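Local coordinates for protein MamA (Candidatus Magnetobacterium bavaricum, PDB 3VTX) that is a tetratricopeptide-repeat (TPR) protein, an all-helical scaffold of the kind that generally mediates protein-protein interactions, at residues K14-G19 / Y49-L54. Numbering follows the deposited sequence. Where two conformers were deposited one is given.
Sequences KKRTKG and YMDIGL
Arg-16 and Asp-51 join the C-terminal ends of helix 5-18 and helix 39-51 by a salt bridge. Between these two segments it is the sole direct contact. The backbones stay well apart, with Arg-16 CA 9.4 Å from Asp-51 CA, so the side chains must span the gap. Arg-16 does most of the reaching. Its CG lies anti to the backbone N (chi1 -173°), and the chain runs on extended to NE. Asp-51 points toward the arginine from its own helix, and the two side chains meet at about a right angle.

Arg-16 presents the edge carrying NE and NH1, and both nitrogens reach the same oxygen. Arg-16 NE donates to Asp-51 OD2 at 3.0 Å, nearly along the C-O axis. Arg-16 NH1 donates to Asp-51 OD2 at 2.9 Å, from the syn side and somewhat out of the carboxylate plane. Both bonds are bent, at about 150°, because two N-H groups converge on one atom. The oxygen lies almost exactly in the guanidinium plane, though the carboxylate itself is turned 30° from it. Asp-51 OD1 is only a looser neighbour, 3.7 Å from Arg-16 NH1.

The tight part is this NE/NH1 edge against OD2. Only 79 Å² is buried; Arg-16 is partly exposed, whereas Asp-51 lies on the solvent side. Helix 21-34 adds packing, with Ala-24 against Arg-16 and Phe-21 against Asp-51. The bridge thus links the first and third helices of the TPR array. Two N-H groups of one guanidinium cation share a single carboxylate oxygen, which would probably favour the ionised aspartate, while solvent should temper the attraction.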
ATOM      1  N   LYS A  14       8.657 -18.088  12.007  1.00 36.78           N
ATOM      2  CA  LYS A  14       8.150 -18.303  13.366  1.00 39.18           C
ATOM      3  C   LYS A  14       8.593 -17.123  14.274  1.00 36.84           C
ATOM      4  O   LYS A  14       7.873 -16.688  15.142  1.00 36.09           O
ATOM      5  CB  LYS A  14       8.732 -19.589  13.946  1.00 40.67           C
ATOM      6  CG  LYS A  14       7.955 -20.869  13.655  1.00 48.86           C
ATOM      7  CD  LYS A  14       8.857 -22.099  13.769  1.00 54.75           C
ATOM      8  CE  LYS A  14       9.454 -22.292  15.174  1.00 58.74           C
ATOM      9  NZ  LYS A  14       9.747 -23.781  15.394  1.00 60.48           N
ATOM     10  N   LYS A  15       9.810 -16.651  14.062  1.00 36.24           N
ATOM     11  CA  LYS A  15      10.244 -15.428  14.784  1.00 35.06           C
ATOM     12  C   LYS A  15       9.446 -14.206  14.418  1.00 34.33           C
ATOM     13  O   LYS A  15       9.056 -13.450  15.288  1.00 33.63           O
ATOM     14  CB  LYS A  15      11.744 -15.245  14.607  1.00 34.89           C
ATOM     15  CG  LYS A  15      12.557 -16.197  15.474  1.00 35.72           C
ATOM     16  CD  LYS A  15      14.066 -15.986  15.428  1.00 36.62           C
ATOM     17  CE  LYS A  15      14.870 -17.041  16.215  1.00 35.34           C
ATOM     18  NZ  LYS A  15      16.334 -16.667  16.344  1.00 34.14           N
ATOM     19  N   ARG A  16       9.153 -14.008  13.135  1.00 33.45           N
ATOM     20  CA  ARG A  16       8.365 -12.921  12.730  1.00 35.76           C
ATOM     21  C   ARG A  16       6.947 -12.988  13.424  1.00 36.88           C
ATOM     22  O   ARG A  16       6.437 -12.007  13.990  1.00 34.58           O
ATOM     23  CB  ARG A  16       8.239 -12.936  11.208  1.00 36.38           C
ATOM     24  CG  ARG A  16       7.536 -11.702  10.668  1.00 38.14           C
ATOM     25  CD  ARG A  16       7.422 -11.787   9.175  1.00 36.53           C
ATOM     26  NE  ARG A  16       6.599 -10.705   8.728  1.00 39.96           N
ATOM     27  CZ  ARG A  16       5.896 -10.702   7.621  1.00 40.07           C
ATOM     28  NH1 ARG A  16       5.153  -9.660   7.368  1.00 41.55           N
ATOM     29  NH2 ARG A  16       5.876 -11.761   6.817  1.00 43.14           N
ATOM     30  N   THR A  17       6.372 -14.180  13.430  1.00 39.64           N
ATOM     31  CA  THR A  17       5.007 -14.327  14.008  1.00 41.61           C
ATOM     32  C   THR A  17       4.977 -13.900  15.492  1.00 42.43           C
ATOM     33  O   THR A  17       4.086 -13.150  15.942  1.00 44.30           O
ATOM     34  CB  THR A  17       4.536 -15.762  13.776  1.00 43.01           C
ATOM     35  OG1 THR A  17       4.325 -15.911  12.365  1.00 41.56           O
ATOM     36  CG2 THR A  17       3.250 -16.065  14.544  1.00 42.75           C
ATOM     37  N   LYS A  18       6.045 -14.264  16.177  1.00 41.84           N
ATOM     38  CA  LYS A  18       6.332 -13.957  17.576  1.00 42.54           C
ATOM     39  C   LYS A  18       6.744 -12.491  17.860  1.00 41.67           C
ATOM     40  O   LYS A  18       6.772 -12.060  19.016  1.00 42.58           O
ATOM     41  CB  LYS A  18       7.437 -14.962  17.961  1.00 44.07           C
ATOM     42  CG  LYS A  18       7.903 -15.077  19.383  1.00 49.27           C
ATOM     43  CD  LYS A  18       8.639 -16.412  19.547  1.00 50.59           C
ATOM     44  CE  LYS A  18       9.226 -16.564  20.940  0.50 51.58           C
ATOM     45  NZ  LYS A  18       9.450 -18.002  21.288  0.50 52.61           N
ATOM     46  N   GLY A  19       7.037 -11.696  16.824  1.00 38.23           N
ATOM     47  CA  GLY A  19       7.258 -10.258  17.005  1.00 37.07           C
ATOM     48  C   GLY A  19       8.770 -10.005  17.197  1.00 35.08           C
ATOM     49  O   GLY A  19       9.181  -8.886  17.484  1.00 36.12           O
ATOM     50  N   TYR A  49      10.775  -5.747   7.190  1.00 20.76           N
ATOM     51  CA  TYR A  49      11.215  -4.405   7.364  1.00 21.46           C
ATOM     52  C   TYR A  49      10.025  -3.443   7.304  1.00 20.60           C
ATOM     53  O   TYR A  49      10.008  -2.438   7.978  1.00 21.35           O
ATOM     54  CB  TYR A  49      12.327  -4.055   6.345  1.00 20.06           C
ATOM     55  CG  TYR A  49      13.729  -4.481   6.751  1.00 19.43           C
ATOM     56  CD1 TYR A  49      14.320  -3.976   7.927  1.00 19.03           C
ATOM     57  CD2 TYR A  49      14.481  -5.326   5.942  1.00 20.46           C
ATOM     58  CE1 TYR A  49      15.620  -4.237   8.255  1.00 19.91           C
ATOM     59  CE2 TYR A  49      15.791  -5.672   6.307  1.00 22.54           C
ATOM     60  CZ  TYR A  49      16.337  -5.137   7.472  1.00 23.73           C
ATOM     61  OH  TYR A  49      17.630  -5.449   7.777  1.00 24.18           O
ATOM     62  N   MET A  50       9.009  -3.715   6.486  1.00 20.87           N
ATOM     63  CA  MET A  50       7.827  -2.825   6.453  1.00 23.25           C
ATOM     64  C   MET A  50       7.094  -2.902   7.788  1.00 24.46           C
ATOM     65  O   MET A  50       6.638  -1.863   8.255  1.00 23.97           O
ATOM     66  CB  MET A  50       6.884  -3.186   5.305  1.00 22.12           C
ATOM     67  CG  MET A  50       7.464  -2.960   3.922  1.00 23.51           C
ATOM     68  SD  MET A  50       7.948  -1.284   3.537  1.00 23.86           S
ATOM     69  CE  MET A  50       6.264  -0.511   3.294  1.00 21.49           C
ATOM     70  N   ASP A  51       7.042  -4.079   8.392  1.00 23.80           N
ATOM     71  CA  ASP A  51       6.376  -4.307   9.686  1.00 27.04           C
ATOM     72  C   ASP A  51       6.951  -3.405  10.781  1.00 28.59           C
ATOM     73  O   ASP A  51       6.235  -2.913  11.672  1.00 30.43           O
ATOM     74  CB  ASP A  51       6.475  -5.768  10.135  1.00 27.80           C
ATOM     75  CG  ASP A  51       5.504  -6.730   9.425  1.00 34.59           C
ATOM     76  OD1 ASP A  51       4.519  -6.294   8.798  1.00 39.28           O
ATOM     77  OD2 ASP A  51       5.813  -7.946   9.550  1.00 39.44           O
ATOM     78  N   ILE A  52       8.254  -3.171  10.723  1.00 25.97           N
ATOM     79  CA  ILE A  52       8.865  -2.316  11.716  0.50 25.82           C
ATOM     80  C   ILE A  52       9.151  -0.888  11.297  1.00 25.27           C
ATOM     81  O   ILE A  52       9.783  -0.121  12.031  1.00 26.75           O
ATOM     82  CB  ILE A  52      10.048  -2.990  12.286  0.50 25.72           C
ATOM     83  CG1 ILE A  52      11.011  -3.329  11.172  0.50 22.96           C
ATOM     84  CG2 ILE A  52       9.545  -4.267  12.993  0.50 25.74           C
ATOM     85  CD1 ILE A  52      12.166  -3.950  11.589  0.50 20.29           C
ATOM     86  N   GLY A  53       8.591  -0.483  10.179  1.00 23.59           N
ATOM     87  CA  GLY A  53       8.577   0.854   9.729  1.00 23.27           C
ATOM     88  C   GLY A  53       9.888   1.314   9.120  1.00 23.18           C
ATOM     89  O   GLY A  53      10.247   2.430   9.235  1.00 22.60           O
ATOM     90  N   LEU A  54      10.579   0.414   8.449  1.00 19.42           N
ATOM     91  CA  LEU A  54      11.798   0.739   7.673  1.00 18.01           C
ATOM     92  C   LEU A  54      11.675   0.442   6.197  1.00 18.71           C
ATOM     93  O   LEU A  54      12.312  -0.452   5.629  1.00 19.91           O
ATOM     94  CB  LEU A  54      12.943  -0.044   8.295  1.00 18.73           C
ATOM     95  CG  LEU A  54      13.358   0.301   9.701  1.00 23.64           C
ATOM     96  CD1 LEU A  54      14.592  -0.639  10.110  1.00 27.40           C
ATOM     97  CD2 LEU A  54      13.781   1.761   9.811  1.00 22.90           C
TER